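Local atomic coordinates of 2,3-dihydroxybenzoate-AMP ligase (Bacillus subtilis, PDB entry 1MDB), a protein that belongs to the ANL superfamily and carries an AMP-binding domain followed by a smaller C-terminal domain. Residues R341-K355 against L417-A429. Numbering follows the deposited sequence.
Sequences RLDDPEEIIVNTQGK and LTRDGYIVVEGRA. With AMP (adenosine monophosphate), chain D; SO4 (sulfate ion), chain C.
Tyr422 reaches into the pocket formed where 341-355 folds back on itself, and its phenol OH gives a hydrogen bond to Asp344 OD1 at 2.6 Å, on the syn side of the carboxylate. The same oxygen takes Arg341 N from above the carboxylate plane, within the type I turn Arg341-Asp344, so two donors grip this oxygen, which probably limits rotation of the carboxylate. Lys355 covers one ring face: its CB sits over the centroid at 4.1 Å, a CH-pi contact 6° off the normal. With CG set between backbone N and carbonyl carbon (chi1 63°) and the chain extended beyond, its methylenes run across the ring toward the hydroxyl. Ile348 CG2 meets CE2 of the ring at 3.4 Å, and Thr352 OG1, hydrogen-bonded to Ile348 O at the helix end, comes equally close to CD2. Two backbone bonds tie the two segments beside this tightly packed part: Gln353 N to Ile423 O (2.8 Å) and Ile423 N to Gly354 O (2.7 Å). Gln353 CG and Val425 CG2 pack at 3.9 Å where both side chains border the adenine of AMP; farther along the strand, Arg428 NH1, salt-bridged to Asp413, makes a very short hydrogen bond to the ribose O2'. The looser, solvent side is the Thr418-Gly421 turn, where exposed Asp420 lies at the margin and Thr418 OG1 and Arg419 N bond a less surely placed oxygen of a sulfate, probably from the crystallisation liquor. Strand 423-428, an outermost strand of its four-stranded antiparallel sheet, pairs with 409-417 and has a classic bulge at Glu426-Gly427 opposite Ile414. Across the contact, Lys355 begins strand 355-356, which ends the nine-stranded mixed sheet beside 337-339, and helix 346-351 lays Ile349 on Leu326 of strand 325-331.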
loop_
_atom_site.group_PDB
_atom_site.type_symbol
_atom_site.label_atom_id
_atom_site.label_comp_id
_atom_site.label_asym_id
_atom_site.label_seq_id
_atom_site.Cartn_x
_atom_site.Cartn_y
_atom_site.Cartn_z
ATOM N N ARG A 341 17.286 -1.145 6.809
ATOM C CA ARG A 341 18.245 -1.359 5.728
ATOM C C ARG A 341 18.588 -2.831 5.587
ATOM O O ARG A 341 18.593 -3.571 6.565
ATOM C CB ARG A 341 19.500 -0.513 5.949
ATOM C CG ARG A 341 19.228 0.994 5.914
ATOM C CD ARG A 341 18.535 1.420 4.612
ATOM N NE ARG A 341 18.443 2.873 4.458
ATOM C CZ ARG A 341 17.488 3.637 4.976
ATOM N NH1 ARG A 341 16.507 3.100 5.697
ATOM N NH2 ARG A 341 17.513 4.949 4.773
ATOM N N LEU A 342 18.864 -3.256 4.358
ATOM C CA LEU A 342 19.165 -4.655 4.078
ATOM C C LEU A 342 20.420 -5.213 4.760
ATOM O O LEU A 342 20.559 -6.432 4.912
ATOM C CB LEU A 342 19.233 -4.867 2.560
ATOM C CG LEU A 342 17.936 -4.511 1.816
ATOM C CD1 LEU A 342 18.126 -4.666 0.306
ATOM C CD2 LEU A 342 16.799 -5.403 2.304
ATOM N N ASP A 343 21.322 -4.334 5.180
ATOM C CA ASP A 343 22.539 -4.758 5.864
ATOM C C ASP A 343 22.523 -4.299 7.322
ATOM O O ASP A 343 23.574 -4.039 7.913
ATOM C CB ASP A 343 23.779 -4.191 5.171
ATOM C CG ASP A 343 23.706 -2.690 4.983
ATOM O OD1 ASP A 343 22.847 -2.044 5.622
ATOM O OD2 ASP A 343 24.517 -2.154 4.196
ATOM N N ASP A 344 21.327 -4.186 7.892
ATOM C CA ASP A 344 21.161 -3.767 9.280
ATOM C C ASP A 344 21.234 -4.972 10.209
ATOM O O ASP A 344 21.036 -6.109 9.780
ATOM C CB ASP A 344 19.798 -3.084 9.466
ATOM C CG ASP A 344 19.852 -1.594 9.228
ATOM O OD1 ASP A 344 18.773 -0.964 9.151
ATOM O OD2 ASP A 344 20.973 -1.051 9.127
ATOM N N PRO A 345 21.529 -4.739 11.498
ATOM C CA PRO A 345 21.611 -5.835 12.470
ATOM C C PRO A 345 20.238 -6.491 12.607
ATOM O O PRO A 345 19.217 -5.822 12.444
ATOM C CB PRO A 345 22.032 -5.123 13.756
ATOM C CG PRO A 345 22.828 -3.956 13.251
ATOM C CD PRO A 345 21.998 -3.474 12.091
ATOM N N GLU A 346 20.211 -7.783 12.918
ATOM C CA GLU A 346 18.946 -8.493 13.058
ATOM C C GLU A 346 17.989 -7.778 14.013
ATOM O O GLU A 346 16.787 -7.702 13.754
ATOM C CB GLU A 346 19.179 -9.933 13.542
ATOM C CG GLU A 346 17.896 -10.786 13.630
ATOM C CD GLU A 346 17.274 -11.102 12.260
ATOM O OE1 GLU A 346 17.253 -10.206 11.388
ATOM O OE2 GLU A 346 16.790 -12.240 12.058
ATOM N N GLU A 347 18.526 -7.240 15.105
ATOM C CA GLU A 347 17.707 -6.549 16.096
ATOM C C GLU A 347 17.027 -5.286 15.581
ATOM O O GLU A 347 15.916 -4.961 15.996
ATOM C CB GLU A 347 18.543 -6.191 17.324
ATOM C CG GLU A 347 17.715 -5.591 18.448
ATOM C CD GLU A 347 18.560 -5.015 19.560
ATOM O OE1 GLU A 347 19.239 -3.992 19.318
ATOM O OE2 GLU A 347 18.544 -5.587 20.674
ATOM N N ILE A 348 17.697 -4.550 14.704
ATOM C CA ILE A 348 17.096 -3.340 14.160
ATOM C C ILE A 348 16.000 -3.715 13.162
ATOM O O ILE A 348 14.985 -3.028 13.055
ATOM C CB ILE A 348 18.138 -2.457 13.461
ATOM C CG1 ILE A 348 18.970 -1.716 14.512
ATOM C CG2 ILE A 348 17.450 -1.479 12.521
ATOM C CD1 ILE A 348 20.018 -0.793 13.927
ATOM N N ILE A 349 16.213 -4.812 12.442
ATOM C CA ILE A 349 15.247 -5.288 11.460
ATOM C C ILE A 349 14.030 -5.858 12.179
ATOM O O ILE A 349 12.898 -5.689 11.731
ATOM C CB ILE A 349 15.853 -6.409 10.569
ATOM C CG1 ILE A 349 16.952 -5.837 9.678
ATOM C CG2 ILE A 349 14.763 -7.066 9.729
ATOM C CD1 ILE A 349 17.703 -6.895 8.892
ATOM N N VAL A 350 14.275 -6.524 13.301
ATOM C CA VAL A 350 13.211 -7.150 14.078
ATOM C C VAL A 350 12.453 -6.251 15.049
ATOM O O VAL A 350 11.299 -6.538 15.390
ATOM C CB VAL A 350 13.765 -8.365 14.864
ATOM C CG1 VAL A 350 12.757 -8.839 15.913
ATOM C CG2 VAL A 350 14.082 -9.494 13.891
ATOM N N ASN A 351 13.065 -5.155 15.484
ATOM C CA ASN A 351 12.386 -4.304 16.453
ATOM C C ASN A 351 11.998 -2.900 16.016
ATOM O O ASN A 351 11.379 -2.170 16.789
ATOM C CB ASN A 351 13.216 -4.240 17.740
ATOM C CG ASN A 351 13.402 -5.604 18.373
ATOM O OD1 ASN A 351 12.444 -6.221 18.849
ATOM N ND2 ASN A 351 14.639 -6.095 18.372
ATOM N N THR A 352 12.347 -2.511 14.793
ATOM C CA THR A 352 11.983 -1.178 14.319
ATOM C C THR A 352 11.228 -1.251 12.995
ATOM O O THR A 352 11.117 -2.311 12.386
ATOM C CB THR A 352 13.226 -0.276 14.105
ATOM O OG1 THR A 352 13.867 -0.614 12.866
ATOM C CG2 THR A 352 14.214 -0.455 15.247
ATOM N N GLN A 353 10.713 -0.109 12.559
ATOM C CA GLN A 353 9.990 -0.018 11.301
ATOM C C GLN A 353 10.777 0.861 10.316
ATOM O O GLN A 353 10.191 1.582 9.510
ATOM C CB GLN A 353 8.587 0.568 11.536
ATOM C CG GLN A 353 7.552 -0.406 12.125
ATOM C CD GLN A 353 7.967 -1.023 13.455
ATOM O OE1 GLN A 353 8.560 -2.104 13.500
ATOM N NE2 GLN A 353 7.659 -0.339 14.541
ATOM N N GLY A 354 12.108 0.805 10.410
ATOM C CA GLY A 354 12.982 1.564 9.517
ATOM C C GLY A 354 13.201 3.045 9.785
ATOM O O GLY A 354 12.795 3.563 10.818
ATOM N N LYS A 355 13.870 3.721 8.849
ATOM C CA LYS A 355 14.137 5.158 8.946
ATOM C C LYS A 355 13.873 5.771 7.572
ATOM O O LYS A 355 13.984 5.089 6.561
ATOM C CB LYS A 355 15.594 5.417 9.372
ATOM C CG LYS A 355 16.651 4.922 8.392
ATOM C CD LYS A 355 18.072 5.211 8.891
ATOM C CE LYS A 355 19.123 4.648 7.925
ATOM N NZ LYS A 355 20.527 4.708 8.448
ATOM N N LEU A 417 11.199 7.914 18.319
ATOM C CA LEU A 417 12.382 7.866 17.471
ATOM C C LEU A 417 13.562 7.218 18.165
ATOM O O LEU A 417 13.762 7.386 19.368
ATOM C CB LEU A 417 12.780 9.273 17.022
ATOM C CG LEU A 417 11.807 10.068 16.151
ATOM C CD1 LEU A 417 12.398 11.442 15.876
ATOM C CD2 LEU A 417 11.540 9.325 14.843
ATOM N N THR A 418 14.342 6.474 17.393
ATOM C CA THR A 418 15.518 5.798 17.913
ATOM C C THR A 418 16.730 6.734 17.791
ATOM O O THR A 418 16.627 7.841 17.253
ATOM C CB THR A 418 15.778 4.487 17.138
ATOM O OG1 THR A 418 16.304 3.506 18.033
ATOM C CG2 THR A 418 16.775 4.709 16.014
ATOM N N ARG A 419 17.878 6.290 18.288
ATOM C CA ARG A 419 19.086 7.106 18.234
ATOM C C ARG A 419 19.590 7.327 16.814
ATOM O O ARG A 419 20.005 8.430 16.460
ATOM C CB ARG A 419 20.178 6.465 19.093
ATOM C CG ARG A 419 19.759 6.323 20.549
ATOM C CD ARG A 419 20.872 5.807 21.435
ATOM N NE ARG A 419 20.425 5.701 22.820
ATOM C CZ ARG A 419 21.231 5.482 23.852
ATOM N NH1 ARG A 419 22.536 5.345 23.658
ATOM N NH2 ARG A 419 20.733 5.405 25.080
ATOM N N ASP A 420 19.546 6.282 15.996
ATOM C CA ASP A 420 20.003 6.394 14.621
ATOM C C ASP A 420 18.919 6.933 13.700
ATOM O O ASP A 420 19.062 6.919 12.478
ATOM C CB ASP A 420 20.502 5.039 14.122
ATOM C CG ASP A 420 21.777 4.605 14.819
ATOM O OD1 ASP A 420 22.774 5.359 14.741
ATOM O OD2 ASP A 420 21.784 3.522 15.446
ATOM N N GLY A 421 17.830 7.413 14.294
ATOM C CA GLY A 421 16.751 7.966 13.499
ATOM C C GLY A 421 15.699 6.974 13.044
ATOM O O GLY A 421 14.881 7.296 12.186
ATOM N N TYR A 422 15.715 5.767 13.600
ATOM C CA TYR A 422 14.726 4.762 13.230
ATOM C C TYR A 422 13.401 5.038 13.925
ATOM O O TYR A 422 13.357 5.707 14.958
ATOM C CB TYR A 422 15.216 3.350 13.574
ATOM C CG TYR A 422 16.248 2.834 12.599
ATOM C CD1 TYR A 422 17.523 3.404 12.533
ATOM C CD2 TYR A 422 15.931 1.821 11.691
ATOM C CE1 TYR A 422 18.450 2.982 11.584
ATOM C CE2 TYR A 422 16.852 1.393 10.740
ATOM C CZ TYR A 422 18.107 1.980 10.690
ATOM O OH TYR A 422 19.017 1.568 9.746
ATOM N N ILE A 423 12.324 4.523 13.342
ATOM C CA ILE A 423 10.990 4.718 13.885
ATOM C C ILE A 423 10.431 3.418 14.443
ATOM O O ILE A 423 10.450 2.372 13.787
ATOM C CB ILE A 423 10.032 5.251 12.798
ATOM C CG1 ILE A 423 10.549 6.592 12.269
ATOM C CG2 ILE A 423 8.620 5.403 13.359
ATOM C CD1 ILE A 423 9.728 7.177 11.136
ATOM N N VAL A 424 9.963 3.491 15.680
ATOM C CA VAL A 424 9.360 2.356 16.341
ATOM C C VAL A 424 7.907 2.775 16.509
ATOM O O VAL A 424 7.575 3.567 17.388
ATOM C CB VAL A 424 9.993 2.096 17.710
ATOM C CG1 VAL A 424 9.320 0.895 18.367
ATOM C CG2 VAL A 424 11.488 1.838 17.545
ATOM N N VAL A 425 7.054 2.260 15.629
ATOM C CA VAL A 425 5.634 2.577 15.636
ATOM C C VAL A 425 4.885 1.855 16.749
ATOM O O VAL A 425 5.111 0.669 16.997
ATOM C CB VAL A 425 4.991 2.208 14.272
ATOM C CG1 VAL A 425 3.502 2.579 14.258
ATOM C CG2 VAL A 425 5.721 2.931 13.153
ATOM N N GLU A 426 4.011 2.590 17.432
ATOM C CA GLU A 426 3.187 2.024 18.496
ATOM C C GLU A 426 1.933 1.506 17.814
ATOM O O GLU A 426 1.516 0.371 18.022
ATOM C CB GLU A 426 2.771 3.099 19.517
ATOM C CG GLU A 426 1.788 2.585 20.582
ATOM C CD GLU A 426 1.146 3.701 21.410
ATOM O OE1 GLU A 426 0.122 4.268 20.973
ATOM O OE2 GLU A 426 1.666 4.012 22.500
ATOM N N GLY A 427 1.347 2.381 17.002
ATOM C CA GLY A 427 0.130 2.083 16.271
ATOM C C GLY A 427 -0.513 3.399 15.878
ATOM O O GLY A 427 0.060 4.460 16.133
ATOM N N ARG A 428 -1.687 3.347 15.252
ATOM C CA ARG A 428 -2.390 4.566 14.859
ATOM C C ARG A 428 -3.079 5.240 16.043
ATOM O O ARG A 428 -3.563 4.577 16.963
ATOM C CB ARG A 428 -3.425 4.269 13.765
ATOM C CG ARG A 428 -2.798 3.873 12.433
ATOM C CD ARG A 428 -3.806 3.883 11.297
ATOM N NE ARG A 428 -4.316 5.222 10.994
ATOM C CZ ARG A 428 -3.590 6.226 10.493
ATOM N NH1 ARG A 428 -2.301 6.067 10.229
ATOM N NH2 ARG A 428 -4.167 7.397 10.240
ATOM N N ALA A 429 -3.105 6.566 16.024
ATOM C CA ALA A 429 -3.754 7.318 17.100
ATOM C C ALA A 429 -5.152 6.756 17.370
ATOM O O ALA A 429 -5.525 6.522 18.518
ATOM C CB ALA A 429 -3.854 8.792 16.721
HETATM P P AMP D . -1.278 3.443 3.148
HETATM O O1P AMP D . -1.336 4.725 2.359
HETATM O O2P AMP D . -2.442 2.534 2.937
HETATM O O3P AMP D . 0.036 2.727 2.970
HETATM O "O5'" AMP D . -1.429 3.812 4.753
HETATM C "C5'" AMP D . -0.341 4.389 5.529
HETATM C "C4'" AMP D . -0.598 4.160 7.024
HETATM O "O4'" AMP D . -0.544 2.757 7.200
HETATM C "C3'" AMP D . 0.461 4.679 7.951
HETATM O "O3'" AMP D . 0.270 6.056 8.266
HETATM C "C2'" AMP D . 0.337 3.743 9.147
HETATM O "O2'" AMP D . -0.674 4.196 10.073
HETATM C "C1'" AMP D . -0.001 2.438 8.472
HETATM N N9 AMP D . 1.442 1.566 8.357
HETATM C C8 AMP D . 2.028 1.233 7.184
HETATM N N7 AMP D . 3.132 0.515 7.373
HETATM C C5 AMP D . 3.221 0.410 8.687
HETATM C C6 AMP D . 4.215 -0.274 9.380
HETATM N N6 AMP D . 5.208 -0.922 8.771
HETATM N N1 AMP D . 4.112 -0.255 10.750
HETATM C C2 AMP D . 3.109 0.389 11.412
HETATM N N3 AMP D . 2.151 1.041 10.738
HETATM C C4 AMP D . 2.187 1.063 9.358
HETATM S S SO4 C . 16.963 4.038 21.473
HETATM O O1 SO4 C . 16.103 2.848 21.310
HETATM O O2 SO4 C . 17.838 3.856 22.648
HETATM O O3 SO4 C . 17.791 4.214 20.265
HETATM O O4 SO4 C . 16.119 5.234 21.669
#